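Local coordinates for protein tryptophanyl-tRNA synthetase (Cryptosporidium parvum Iowa II, PDB 3HV0) that probably joins tryptophan to its cognate tRNA at the expense of ATP, as a class I aminoacyl-tRNA synthetase that supplies protein synthesis, at residues S58-E63 with S251-F256; Y76-R81 with P109-L114; E86-G91 with Y136-D141; A162-D167 with S207-H212. All coordinates share one frame; numbering follows the deposited sequence.

Interaction 1. Residues S58-E63 with S251-F256; sequences SHRDFE and SIHSIF
Three backbone hydrogen bonds join Ser58-Arg60 to Ser251-His253 as antiparallel strands. In the pair Ser58-His253, His253 N gives its proton to Ser58 O at 2.8 Å. The pair Arg60-Ser251 is bonded twice, with Arg60 N 2.9 Å from Ser251 O. The return bond runs from Ser251 N to Arg60 O at 3.0 Å. Between these two hydrogen-bonded pairs, His59 and Ile252 form a non-hydrogen-bonded one. On the face that carries Ser58, Arg60, Ser251 and His253, the flat imidazole of His253 leans across the partner strand. CA of His59 sits over one face of that ring, 4.2 Å from its centroid, and CG of Arg60 meets the edge, 3.8 Å from CE1. The small Ser58 lets the ring come close, its CB lying 3.5 Å from His253 ND1. These are neighbouring strands of the mixed sheet in the Rossmann-type catalytic domain, where 56-60 runs antiparallel to 250-254, which itself continues the parallel series. Just past the strand, the chain turns into helix 62-70 and brings Phe62 over Ile252, whose CD1 stands almost above the ring centre at 4.1 Å from the centroid. With CG turned between backbone N and carbonyl carbon (chi1 73°), His59 offers ND1 in its ring plane to Phe62 N, closing the turn. Further out, Met39 and Leu223 pack on Phe62, Ser58 OG bonds to Lys29 O, and Arg60 reaches a salt bridge with Asp231.

Interaction 2. Residues Y76-R81 with P109-L114; sequences YLYTGR and PLVIQL. With TRP (tryptophan), chain C.
The hydroxyl of Tyr78 lies 3.0 Å from Gln113 OE1 and accepts the indole proton of the bound tryptophan, whose NE1 is 3.1 Å from Tyr78 OH along a nearly straight bond (163° at the hydrogen). A further hydrogen bond joins the same hydroxyl to Gln201 O. The tyrosine ring also makes apolar contact: CZ2 of the ligand stands over one face, offset toward the rim, while Val111 CG1 lies 3.8 Å from CD1. Gln113 extends fully from the next strand (chi1 176°, chi2 -176°), which brings its OE1 near the indole N-H; its NE2 is held by Asn157 and Val200. Against the indole, Gly80 has no side chain, and its CA can lie 3.4 Å from TRP CD2. Backbone hydrogen bonds between the parallel strands include Thr79 N to Val111 O and Gln113 N to Thr79 O, each 3.2 Å. Strand 76-81, helix 93-106 and strand 110-114 form a beta-alpha-beta unit of the Rossmann-type fold. On the face of Leu77 and Leu110, Leu77 CB packs against Leu110 CD1 at 3.6 Å. The Tyr78 ring face and the bare backbone at Gly80 receive the flat indole, while Tyr78 OH accepts its single N-H, a combination that suits tryptophan.

Interaction 3. Residues E86-G91 with Y136-D141; sequences ESLHVG and YENMKD
Asn138 and Asp141 both turn CG beside the backbone N, opposite the carbonyl carbon (chi1 -76° and -63°), and this swings their polar ends from helix 128-143 toward the loop at Glu86-Leu88. Asp141 OD1 accepts the backbone N-H of Leu88 at 3.2 Å, the donor arriving from above the carboxylate plane rather than within it. Leu88 then lays its side chain against the helix: CD1 packs closely on the Asn138 amide, 3.3 Å from CG, and CD2 slides past Asp141 CB at 4.1 Å. The amide itself is held at both ends, OD1 taking a bond from Arg81 NE and ND2 giving one to Ser85 O, so its rotation is fixed. Glu86 and Glu137 run side by side, touching through their CG atoms at 3.9 Å; Arg366 pairs with Glu137 OE1 and also with Asp141 OD2, which probably eases the crowding of acidic groups. Leu88 immediately precedes HVGH (89-92), the counterpart here of the class I HIGH signature, consistent with a part in placing it. Val90 of the loop packs on Leu355 and Leu358 of helix 344-367, and helix 128-143 rests against the same helix and on Ile374 of helix 371-378, with Asn138 and Met139 on Leu114 of strand 110-114.

Interaction 4. Residues A162-D167 with S207-H212; sequences AELYPD and SSSFPH
Glu163 reaches from helix 157-174 to Pro211 and His212. From CB, which points toward the facing segment, the chain folds back about the CB-CG bond (chi2 -75°), so that CD comes within 3.7 Å of His212 NE2. Of the two carboxylate oxygens, OE1 lies against the proline ring, 3.2 Å from Pro211 CG. OE2 accepts a hydrogen bond from His212 NE2 at 3.2 Å, bent to 141° and arriving well above the carboxylate plane, which stands 61° from the imidazole. One turn further on, Asp167 points OD2 at the hydroxyls of Ser208 and Ser209. The two O-O distances are modelled too short to be taken literally; Asp167 OD2 as acceptor for the serine hydroxyls is the likely arrangement. OD1 of that aspartate is paired with Arg170 and bonded to Tyr246. Between the two acidic residues Leu164 supplies the apolar part, its CD2 3.7 Å from Ser209 CB. Phe210, the N-cap residue of helix 211-214, packs its ring on that of Tyr160 and on Val111 of strand 110-114. Helix 157-174 thus lies between the segment leading into helix 211-214 and the second subunit, where Tyr165 bonds to Asp117 of that neighbouring chain, while Leu164 packs inward on Gln113 of strand 110-114.

Interactions 1 and 2 belong to one mixed sheet, their centres 15 Å apart, with strand 222-227 lying between strands 250-254 and 76-81. Interaction 1 closes a long chain loop inside which the other three are nested. Interactions 2 and 3 alternate along the chain and touch, their centres also 15 Å apart, so the tryptophan-binding strands are tied directly to the loop leading into the HIGH-type motif. Interaction 4 opens after interactions 2 and 3 have closed; its centre is 14 Å from that of interaction 2, which it meets through Val111 and Phe210. Through Gln113 on Leu164, strand 110-114 also links the amino acid pocket with helix 157-174 at the subunit interface.

Interaction 1. Residues S58-E63 with S251-F256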
loop_
_atom_site.group_PDB
_atom_site.type_symbol
_atom_site.label_atom_id
_atom_site.label_comp_id
_atom_site.label_asym_id
_atom_site.label_seq_id
_atom_site.Cartn_x
_atom_site.Cartn_y
_atom_site.Cartn_z
ATOM N N SER A 58 18.666 25.365 -4.776
ATOM C CA SER A 58 18.218 25.175 -3.412
ATOM C C SER A 58 18.563 23.776 -2.903
ATOM O O SER A 58 18.725 22.856 -3.702
ATOM C CB SER A 58 16.709 25.404 -3.368
ATOM O OG SER A 58 16.319 25.871 -2.105
ATOM N N HIS A 59 18.686 23.626 -1.579
ATOM C CA HIS A 59 18.983 22.326 -0.974
ATOM C C HIS A 59 18.544 22.185 0.487
ATOM O O HIS A 59 18.254 23.160 1.165
ATOM C CB HIS A 59 20.469 22.043 -1.065
ATOM C CG HIS A 59 21.295 22.862 -0.121
ATOM N ND1 HIS A 59 21.909 22.326 0.991
ATOM C CD2 HIS A 59 21.584 24.184 -0.110
ATOM C CE1 HIS A 59 22.553 23.281 1.634
ATOM N NE2 HIS A 59 22.368 24.416 0.990
ATOM N N ARG A 60 18.481 20.938 0.940
ATOM C CA ARG A 60 18.436 20.574 2.355
ATOM C C ARG A 60 19.545 19.569 2.633
ATOM O O ARG A 60 19.563 18.487 2.063
ATOM C CB ARG A 60 17.098 19.933 2.701
ATOM C CG ARG A 60 15.931 20.810 2.385
ATOM C CD ARG A 60 14.608 20.280 2.930
ATOM N NE ARG A 60 13.881 21.397 3.537
ATOM C CZ ARG A 60 12.574 21.618 3.443
ATOM N NH1 ARG A 60 11.789 20.789 2.770
ATOM N NH2 ARG A 60 12.049 22.676 4.041
ATOM N N ASP A 61 20.481 19.952 3.492
ATOM C CA ASP A 61 21.575 19.086 3.945
ATOM C C ASP A 61 22.354 18.445 2.806
ATOM O O ASP A 61 22.814 17.305 2.944
ATOM C CB ASP A 61 21.061 17.997 4.905
ATOM C CG ASP A 61 20.583 18.556 6.240
ATOM O OD1 ASP A 61 20.833 19.728 6.562
ATOM O OD2 ASP A 61 19.941 17.808 6.984
ATOM N N PHE A 62 22.479 19.161 1.688
ATOM C CA PHE A 62 23.413 18.784 0.635
ATOM C C PHE A 62 24.843 18.842 1.170
ATOM O O PHE A 62 25.682 18.070 0.752
ATOM C CB PHE A 62 23.262 19.700 -0.583
ATOM C CG PHE A 62 24.209 19.377 -1.726
ATOM C CD1 PHE A 62 24.077 18.204 -2.455
ATOM C CD2 PHE A 62 25.219 20.255 -2.073
ATOM C CE1 PHE A 62 24.938 17.909 -3.490
ATOM C CE2 PHE A 62 26.088 19.965 -3.119
ATOM C CZ PHE A 62 25.955 18.789 -3.817
ATOM N N GLU A 63 25.118 19.742 2.105
ATOM C CA GLU A 63 26.463 19.800 2.730
ATOM C C GLU A 63 26.794 18.498 3.497
ATOM O O GLU A 63 27.946 18.116 3.593
ATOM C CB GLU A 63 26.658 21.071 3.594
ATOM C CG GLU A 63 25.982 21.099 4.972
ATOM C CD GLU A 63 24.468 21.110 4.915
ATOM O OE1 GLU A 63 23.916 21.435 3.836
ATOM O OE2 GLU A 63 23.834 20.779 5.956
ATOM N N SER A 251 18.356 16.772 -0.074
ATOM C CA SER A 251 17.803 17.087 -1.356
ATOM C C SER A 251 18.461 18.294 -1.987
ATOM O O SER A 251 19.023 19.110 -1.298
ATOM C CB SER A 251 16.275 17.273 -1.258
ATOM O OG SER A 251 15.906 18.010 -0.120
ATOM N N ILE A 252 18.403 18.347 -3.313
ATOM C CA ILE A 252 18.839 19.473 -4.106
ATOM C C ILE A 252 17.741 19.750 -5.144
ATOM O O ILE A 252 17.310 18.838 -5.839
ATOM C CB ILE A 252 20.220 19.188 -4.756
ATOM C CG1 ILE A 252 20.749 20.430 -5.464
ATOM C CG2 ILE A 252 20.157 18.006 -5.693
ATOM C CD1 ILE A 252 22.316 20.493 -5.471
ATOM N N HIS A 253 17.290 21.002 -5.230
ATOM C CA HIS A 253 16.007 21.323 -5.837
ATOM C C HIS A 253 16.145 22.210 -7.050
ATOM O O HIS A 253 16.881 23.186 -7.002
ATOM C CB HIS A 253 15.099 22.076 -4.863
ATOM C CG HIS A 253 15.128 21.566 -3.459
ATOM N ND1 HIS A 253 15.118 22.409 -2.371
ATOM C CD2 HIS A 253 15.165 20.308 -2.963
ATOM C CE1 HIS A 253 15.132 21.692 -1.263
ATOM N NE2 HIS A 253 15.159 20.412 -1.594
ATOM N N SER A 254 15.364 21.921 -8.094
ATOM C CA SER A 254 15.398 22.715 -9.328
ATOM C C SER A 254 14.159 23.571 -9.580
ATOM O O SER A 254 13.061 23.275 -9.110
ATOM C CB SER A 254 15.645 21.831 -10.546
ATOM O OG SER A 254 14.592 20.915 -10.727
ATOM N N ILE A 255 14.374 24.646 -10.330
ATOM C CA ILE A 255 13.312 25.533 -10.760
ATOM C C ILE A 255 12.749 24.962 -12.059
ATOM O O ILE A 255 13.504 24.444 -12.889
ATOM C CB ILE A 255 13.845 26.968 -10.964
ATOM C CG1 ILE A 255 12.690 27.966 -10.996
ATOM C CG2 ILE A 255 14.691 27.062 -12.220
ATOM C CD1 ILE A 255 12.121 28.281 -9.619
ATOM N N PHE A 256 11.428 25.042 -12.231
ATOM C CA PHE A 256 10.766 24.351 -13.349
ATOM C C PHE A 256 10.964 25.106 -14.664
ATOM O O PHE A 256 11.084 26.339 -14.688
ATOM C CB PHE A 256 9.279 24.018 -13.043
ATOM C CG PHE A 256 8.315 25.186 -13.184
ATOM C CD1 PHE A 256 7.570 25.362 -14.361
ATOM C CD2 PHE A 256 8.113 26.081 -12.128
ATOM C CE1 PHE A 256 6.662 26.431 -14.497
ATOM C CE2 PHE A 256 7.204 27.157 -12.258
ATOM C CZ PHE A 256 6.481 27.330 -13.446
#

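Interaction 2. Residues Y76-R81 with P109-L114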
loop_
_atom_site.group_PDB
_atom_site.type_symbol
_atom_site.label_atom_id
_atom_site.label_comp_id
_atom_site.label_asym_id
_atom_site.label_seq_id
_atom_site.Cartn_x
_atom_site.Cartn_y
_atom_site.Cartn_z
ATOM N N TYR A 76 23.600 7.296 -1.977
ATOM C CA TYR A 76 22.816 7.030 -3.195
ATOM C C TYR A 76 21.890 8.155 -3.590
ATOM O O TYR A 76 21.538 9.002 -2.768
ATOM C CB TYR A 76 22.034 5.713 -3.097
ATOM C CG TYR A 76 20.770 5.687 -2.252
ATOM C CD1 TYR A 76 20.842 5.538 -0.877
ATOM C CD2 TYR A 76 19.505 5.705 -2.837
ATOM C CE1 TYR A 76 19.707 5.458 -0.089
ATOM C CE2 TYR A 76 18.346 5.638 -2.053
ATOM C CZ TYR A 76 18.452 5.495 -0.673
ATOM O OH TYR A 76 17.323 5.413 0.145
ATOM N N LEU A 77 21.518 8.151 -4.871
ATOM C CA LEU A 77 20.617 9.154 -5.428
ATOM C C LEU A 77 19.224 8.554 -5.543
ATOM O O LEU A 77 19.086 7.390 -5.763
ATOM C CB LEU A 77 21.117 9.626 -6.794
ATOM C CG LEU A 77 22.530 10.234 -6.838
ATOM C CD1 LEU A 77 23.232 10.062 -8.180
ATOM C CD2 LEU A 77 22.490 11.704 -6.438
ATOM N N TYR A 78 18.196 9.360 -5.362
ATOM C CA TYR A 78 16.818 8.940 -5.606
ATOM C C TYR A 78 16.074 10.076 -6.303
ATOM O O TYR A 78 16.003 11.205 -5.809
ATOM C CB TYR A 78 16.125 8.552 -4.303
ATOM C CG TYR A 78 14.597 8.562 -4.290
ATOM C CD1 TYR A 78 13.855 8.024 -5.326
ATOM C CD2 TYR A 78 13.911 9.058 -3.197
ATOM C CE1 TYR A 78 12.476 8.013 -5.282
ATOM C CE2 TYR A 78 12.529 9.054 -3.145
ATOM C CZ TYR A 78 11.811 8.528 -4.191
ATOM O OH TYR A 78 10.415 8.548 -4.130
ATOM N N THR A 79 15.559 9.773 -7.483
ATOM C CA THR A 79 14.708 10.702 -8.190
ATOM C C THR A 79 13.523 9.941 -8.766
ATOM O O THR A 79 13.480 8.744 -8.656
ATOM C CB THR A 79 15.485 11.460 -9.239
ATOM O OG1 THR A 79 14.838 12.711 -9.450
ATOM C CG2 THR A 79 15.544 10.713 -10.539
ATOM N N GLY A 80 12.564 10.640 -9.343
ATOM C CA GLY A 80 11.336 9.975 -9.834
ATOM C C GLY A 80 10.607 10.688 -10.941
ATOM O O GLY A 80 11.024 11.752 -11.376
ATOM N N ARG A 81 9.516 10.060 -11.398
ATOM C CA ARG A 81 8.734 10.514 -12.531
ATOM C C ARG A 81 7.276 9.979 -12.421
ATOM O O ARG A 81 7.044 8.831 -12.110
ATOM C CB ARG A 81 9.450 10.068 -13.805
ATOM C CG ARG A 81 8.600 9.878 -15.042
ATOM C CD ARG A 81 7.978 11.173 -15.568
ATOM N NE ARG A 81 7.120 10.924 -16.720
ATOM C CZ ARG A 81 6.326 11.824 -17.279
ATOM N NH1 ARG A 81 6.267 13.053 -16.802
ATOM N NH2 ARG A 81 5.575 11.487 -18.321
ATOM N N PRO A 109 25.372 4.759 -6.679
ATOM C CA PRO A 109 24.149 4.088 -7.139
ATOM C C PRO A 109 23.014 5.045 -7.242
ATOM O O PRO A 109 23.007 6.021 -6.503
ATOM C CB PRO A 109 23.847 3.067 -6.035
ATOM C CG PRO A 109 25.132 2.826 -5.371
ATOM C CD PRO A 109 25.922 4.111 -5.475
ATOM N N LEU A 110 22.063 4.750 -8.134
ATOM C CA LEU A 110 20.853 5.562 -8.330
ATOM C C LEU A 110 19.631 4.674 -8.341
ATOM O O LEU A 110 19.687 3.535 -8.786
ATOM C CB LEU A 110 20.931 6.344 -9.659
ATOM C CG LEU A 110 19.656 6.954 -10.276
ATOM C CD1 LEU A 110 19.180 8.121 -9.467
ATOM C CD2 LEU A 110 19.945 7.367 -11.715
ATOM N N VAL A 111 18.521 5.244 -7.891
ATOM C CA VAL A 111 17.264 4.553 -7.688
ATOM C C VAL A 111 16.162 5.465 -8.260
ATOM O O VAL A 111 16.161 6.627 -7.927
ATOM C CB VAL A 111 17.099 4.311 -6.156
ATOM C CG1 VAL A 111 15.724 4.732 -5.665
ATOM C CG2 VAL A 111 17.461 2.853 -5.786
ATOM N N ILE A 112 15.292 4.973 -9.157
ATOM C CA ILE A 112 14.318 5.798 -9.875
ATOM C C ILE A 112 12.869 5.205 -9.808
ATOM O O ILE A 112 12.639 4.087 -10.247
ATOM C CB ILE A 112 14.710 5.959 -11.348
ATOM C CG1 ILE A 112 16.147 6.513 -11.490
ATOM C CG2 ILE A 112 13.782 6.888 -12.052
ATOM C CD1 ILE A 112 16.631 6.706 -12.923
ATOM N N GLN A 113 11.903 5.981 -9.307
ATOM C CA GLN A 113 10.544 5.493 -9.068
ATOM C C GLN A 113 9.535 5.998 -10.112
ATOM O O GLN A 113 9.337 7.212 -10.273
ATOM C CB GLN A 113 10.072 5.928 -7.673
ATOM C CG GLN A 113 8.624 5.554 -7.353
ATOM C CD GLN A 113 8.148 6.085 -5.991
ATOM O OE1 GLN A 113 8.251 7.273 -5.716
ATOM N NE2 GLN A 113 7.629 5.199 -5.147
ATOM N N LEU A 114 8.920 5.085 -10.844
ATOM C CA LEU A 114 7.864 5.488 -11.739
ATOM C C LEU A 114 6.531 5.306 -11.012
ATOM O O LEU A 114 6.148 4.201 -10.685
ATOM C CB LEU A 114 7.961 4.716 -13.041
ATOM C CG LEU A 114 9.112 5.338 -13.848
ATOM C CD1 LEU A 114 10.156 4.321 -14.299
ATOM C CD2 LEU A 114 8.537 6.156 -14.988
HETATM N N TRP C . 5.392 12.327 -8.008
HETATM C CA TRP C . 6.528 12.848 -8.825
HETATM C C TRP C . 5.994 13.590 -10.040
HETATM O O TRP C . 4.833 13.382 -10.440
HETATM C CB TRP C . 7.500 11.731 -9.254
HETATM C CG TRP C . 8.526 11.377 -8.204
HETATM C CD1 TRP C . 8.538 10.260 -7.403
HETATM C CD2 TRP C . 9.698 12.127 -7.848
HETATM N NE1 TRP C . 9.635 10.275 -6.585
HETATM C CE2 TRP C . 10.355 11.415 -6.825
HETATM C CE3 TRP C . 10.252 13.324 -8.293
HETATM C CZ2 TRP C . 11.538 11.863 -6.242
HETATM C CZ3 TRP C . 11.424 13.769 -7.709
HETATM C CH2 TRP C . 12.050 13.042 -6.683
HETATM O OXT TRP C . 6.729 14.414 -10.616
#

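Interaction 3. Residues E86-G91 with Y136-D141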
loop_
_atom_site.group_PDB
_atom_site.type_symbol
_atom_site.label_atom_id
_atom_site.label_comp_id
_atom_site.label_asym_id
_atom_site.label_seq_id
_atom_site.Cartn_x
_atom_site.Cartn_y
_atom_site.Cartn_z
ATOM N N GLU A 86 2.639 9.547 -22.294
ATOM C CA GLU A 86 3.458 8.490 -22.874
ATOM C C GLU A 86 4.905 8.927 -23.073
ATOM O O GLU A 86 5.814 8.092 -22.993
ATOM C CB GLU A 86 2.876 7.995 -24.192
ATOM C CG GLU A 86 3.319 6.576 -24.516
ATOM C CD GLU A 86 2.754 6.051 -25.815
ATOM O OE1 GLU A 86 1.561 5.658 -25.827
ATOM O OE2 GLU A 86 3.521 6.011 -26.811
ATOM N N SER A 87 5.118 10.224 -23.313
ATOM C CA SER A 87 6.465 10.768 -23.453
ATOM C C SER A 87 6.775 11.855 -22.418
ATOM O O SER A 87 5.901 12.562 -21.939
ATOM C CB SER A 87 6.658 11.319 -24.859
ATOM O OG SER A 87 8.023 11.636 -25.063
ATOM N N LEU A 88 8.041 11.968 -22.060
ATOM C CA LEU A 88 8.487 12.999 -21.128
ATOM C C LEU A 88 8.543 14.348 -21.836
ATOM O O LEU A 88 8.927 14.412 -23.008
ATOM C CB LEU A 88 9.863 12.648 -20.555
ATOM C CG LEU A 88 9.836 11.846 -19.233
ATOM C CD1 LEU A 88 8.940 10.598 -19.306
ATOM C CD2 LEU A 88 11.251 11.478 -18.799
ATOM N N HIS A 89 8.146 15.419 -21.132
ATOM C CA HIS A 89 8.383 16.790 -21.632
ATOM C C HIS A 89 9.883 17.034 -21.544
ATOM O O HIS A 89 10.600 16.332 -20.821
ATOM C CB HIS A 89 7.667 17.869 -20.810
ATOM C CG HIS A 89 6.194 17.642 -20.632
ATOM N ND1 HIS A 89 5.576 17.696 -19.401
ATOM C CD2 HIS A 89 5.215 17.379 -21.529
ATOM C CE1 HIS A 89 4.279 17.471 -19.544
ATOM N NE2 HIS A 89 4.033 17.275 -20.827
ATOM N N VAL A 90 10.365 18.033 -22.264
ATOM C CA VAL A 90 11.769 18.396 -22.169
ATOM C C VAL A 90 12.065 18.983 -20.785
ATOM O O VAL A 90 13.202 18.891 -20.293
ATOM C CB VAL A 90 12.176 19.365 -23.299
ATOM C CG1 VAL A 90 13.659 19.677 -23.250
ATOM C CG2 VAL A 90 11.840 18.753 -24.650
ATOM N N GLY A 91 11.031 19.551 -20.152
ATOM C CA GLY A 91 11.162 20.123 -18.813
ATOM C C GLY A 91 11.516 19.043 -17.818
ATOM O O GLY A 91 12.314 19.253 -16.909
ATOM N N TYR A 136 6.296 2.317 -18.705
ATOM C CA TYR A 136 7.344 1.573 -19.413
ATOM C C TYR A 136 7.938 2.354 -20.576
ATOM O O TYR A 136 9.141 2.276 -20.817
ATOM C CB TYR A 136 6.911 0.149 -19.797
ATOM C CG TYR A 136 7.377 -0.815 -18.726
ATOM C CD1 TYR A 136 8.436 -1.698 -18.939
ATOM C CD2 TYR A 136 6.812 -0.772 -17.454
ATOM C CE1 TYR A 136 8.881 -2.551 -17.903
ATOM C CE2 TYR A 136 7.236 -1.616 -16.430
ATOM C CZ TYR A 136 8.265 -2.491 -16.654
ATOM O OH TYR A 136 8.643 -3.290 -15.600
ATOM N N GLU A 137 7.115 3.128 -21.269
ATOM C CA GLU A 137 7.635 3.983 -22.329
ATOM C C GLU A 137 8.501 5.070 -21.733
ATOM O O GLU A 137 9.595 5.353 -22.232
ATOM C CB GLU A 137 6.503 4.597 -23.142
ATOM C CG GLU A 137 5.690 3.589 -23.931
ATOM C CD GLU A 137 6.516 2.847 -24.951
ATOM O OE1 GLU A 137 7.507 3.409 -25.439
ATOM O OE2 GLU A 137 6.168 1.693 -25.266
ATOM N N ASN A 138 8.008 5.671 -20.654
ATOM C CA ASN A 138 8.785 6.661 -19.885
ATOM C C ASN A 138 10.174 6.163 -19.465
ATOM O O ASN A 138 11.127 6.930 -19.523
ATOM C CB ASN A 138 8.007 7.112 -18.657
ATOM C CG ASN A 138 6.880 8.093 -18.990
ATOM O OD1 ASN A 138 6.373 8.760 -18.098
ATOM N ND2 ASN A 138 6.482 8.188 -20.271
ATOM N N MET A 139 10.287 4.892 -19.062
ATOM C CA MET A 139 11.591 4.295 -18.722
ATOM C C MET A 139 12.587 4.385 -19.859
ATOM O O MET A 139 13.770 4.637 -19.623
ATOM C CB MET A 139 11.476 2.810 -18.363
ATOM C CG MET A 139 10.719 2.529 -17.100
ATOM S SD MET A 139 10.960 0.865 -16.457
ATOM C CE MET A 139 12.676 0.602 -16.925
ATOM N N LYS A 140 12.109 4.149 -21.077
ATOM C CA LYS A 140 12.944 4.254 -22.267
ATOM C C LYS A 140 13.517 5.667 -22.428
ATOM O O LYS A 140 14.711 5.843 -22.730
ATOM C CB LYS A 140 12.155 3.871 -23.533
ATOM C CG LYS A 140 11.678 2.432 -23.578
ATOM C CD LYS A 140 10.754 2.175 -24.764
ATOM C CE LYS A 140 10.685 0.678 -25.069
ATOM N NZ LYS A 140 9.694 0.316 -26.125
ATOM N N ASP A 141 12.665 6.669 -22.254
ATOM C CA ASP A 141 13.126 8.050 -22.284
ATOM C C ASP A 141 14.127 8.275 -21.160
ATOM O O ASP A 141 15.083 9.016 -21.314
ATOM C CB ASP A 141 11.971 9.029 -22.061
ATOM C CG ASP A 141 10.911 8.974 -23.136
ATOM O OD1 ASP A 141 9.753 9.347 -22.825
ATOM O OD2 ASP A 141 11.219 8.589 -24.277
#

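Interaction 4. Residues A162-D167 with S207-H212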
loop_
_atom_site.group_PDB
_atom_site.type_symbol
_atom_site.label_atom_id
_atom_site.label_comp_id
_atom_site.label_asym_id
_atom_site.label_seq_id
_atom_site.Cartn_x
_atom_site.Cartn_y
_atom_site.Cartn_z
ATOM N N ALA A 162 5.838 -4.266 -2.791
ATOM C CA ALA A 162 6.062 -5.171 -1.676
ATOM C C ALA A 162 7.358 -4.895 -0.987
ATOM O O ALA A 162 7.434 -4.966 0.228
ATOM C CB ALA A 162 6.046 -6.611 -2.157
ATOM N N GLU A 163 8.401 -4.598 -1.753
ATOM C CA GLU A 163 9.677 -4.197 -1.151
ATOM C C GLU A 163 9.550 -2.862 -0.404
ATOM O O GLU A 163 10.214 -2.666 0.600
ATOM C CB GLU A 163 10.769 -4.124 -2.203
ATOM C CG GLU A 163 11.130 -5.482 -2.823
ATOM C CD GLU A 163 11.952 -6.373 -1.915
ATOM O OE1 GLU A 163 12.615 -5.859 -0.985
ATOM O OE2 GLU A 163 11.961 -7.599 -2.157
ATOM N N LEU A 164 8.707 -1.950 -0.878
ATOM C CA LEU A 164 8.498 -0.668 -0.176
ATOM C C LEU A 164 7.514 -0.754 1.010
ATOM O O LEU A 164 7.546 0.089 1.927
ATOM C CB LEU A 164 7.995 0.412 -1.152
ATOM C CG LEU A 164 8.969 0.779 -2.301
ATOM C CD1 LEU A 164 8.317 1.760 -3.258
ATOM C CD2 LEU A 164 10.289 1.313 -1.761
ATOM N N TYR A 165 6.658 -1.775 1.011
ATOM C CA TYR A 165 5.545 -1.801 1.946
ATOM C C TYR A 165 5.987 -1.666 3.410
ATOM O O TYR A 165 5.343 -0.944 4.164
ATOM C CB TYR A 165 4.678 -3.048 1.746
ATOM C CG TYR A 165 3.248 -2.944 2.275
ATOM C CD1 TYR A 165 2.573 -1.741 2.316
ATOM C CD2 TYR A 165 2.558 -4.076 2.672
ATOM C CE1 TYR A 165 1.258 -1.662 2.771
ATOM C CE2 TYR A 165 1.230 -4.003 3.145
ATOM C CZ TYR A 165 0.596 -2.786 3.187
ATOM O OH TYR A 165 -0.711 -2.673 3.630
ATOM N N PRO A 166 7.082 -2.326 3.822
ATOM C CA PRO A 166 7.422 -2.195 5.244
ATOM C C PRO A 166 7.727 -0.764 5.672
ATOM O O PRO A 166 7.266 -0.332 6.720
ATOM C CB PRO A 166 8.660 -3.098 5.398
ATOM C CG PRO A 166 8.512 -4.103 4.335
ATOM C CD PRO A 166 7.899 -3.361 3.174
ATOM N N ASP A 167 8.460 -0.023 4.854
ATOM C CA ASP A 167 8.780 1.360 5.179
ATOM C C ASP A 167 7.585 2.262 4.944
ATOM O O ASP A 167 7.439 3.253 5.622
ATOM C CB ASP A 167 9.970 1.847 4.367
ATOM C CG ASP A 167 11.298 1.326 4.890
ATOM O OD1 ASP A 167 11.349 0.854 6.047
ATOM O OD2 ASP A 167 12.310 1.414 4.143
ATOM N N SER A 207 17.375 3.801 2.866
ATOM C CA SER A 207 18.141 2.699 2.306
ATOM C C SER A 207 17.579 1.342 2.675
ATOM O O SER A 207 17.793 0.378 1.956
ATOM C CB SER A 207 19.604 2.773 2.778
ATOM O OG SER A 207 19.709 2.566 4.171
ATOM N N SER A 208 16.898 1.263 3.818
ATOM C CA SER A 208 16.200 0.044 4.172
ATOM C C SER A 208 15.305 -0.424 3.000
ATOM O O SER A 208 15.189 -1.624 2.762
ATOM C CB SER A 208 15.370 0.208 5.460
ATOM O OG SER A 208 14.315 1.156 5.301
ATOM N N SER A 209 14.721 0.507 2.252
ATOM C CA SER A 209 13.755 0.140 1.188
ATOM C C SER A 209 14.363 -0.555 -0.027
ATOM O O SER A 209 13.641 -0.891 -0.975
ATOM C CB SER A 209 12.988 1.359 0.738
ATOM O OG SER A 209 12.112 1.751 1.768
ATOM N N PHE A 210 15.681 -0.760 0.002
ATOM C CA PHE A 210 16.390 -1.465 -1.066
ATOM C C PHE A 210 17.345 -2.481 -0.455
ATOM O O PHE A 210 18.556 -2.312 -0.524
ATOM C CB PHE A 210 17.156 -0.482 -1.972
ATOM C CG PHE A 210 16.279 0.521 -2.644
ATOM C CD1 PHE A 210 15.593 0.187 -3.804
ATOM C CD2 PHE A 210 16.099 1.780 -2.102
ATOM C CE1 PHE A 210 14.760 1.103 -4.429
ATOM C CE2 PHE A 210 15.263 2.692 -2.726
ATOM C CZ PHE A 210 14.596 2.354 -3.888
ATOM N N PRO A 211 16.790 -3.544 0.156
ATOM C CA PRO A 211 17.632 -4.588 0.749
ATOM C C PRO A 211 18.609 -5.253 -0.242
ATOM O O PRO A 211 19.714 -5.626 0.160
ATOM C CB PRO A 211 16.609 -5.602 1.285
ATOM C CG PRO A 211 15.356 -5.318 0.553
ATOM C CD PRO A 211 15.362 -3.869 0.271
ATOM N N HIS A 212 18.221 -5.364 -1.520
ATOM C CA HIS A 212 19.028 -6.087 -2.512
ATOM C C HIS A 212 20.168 -5.267 -3.115
ATOM O O HIS A 212 20.894 -5.782 -3.964
ATOM C CB HIS A 212 18.177 -6.666 -3.648
ATOM C CG HIS A 212 16.989 -7.447 -3.186
ATOM N ND1 HIS A 212 17.062 -8.427 -2.222
ATOM C CD2 HIS A 212 15.687 -7.381 -3.560
ATOM C CE1 HIS A 212 15.851 -8.926 -2.012
ATOM N NE2 HIS A 212 14.998 -8.309 -2.815
#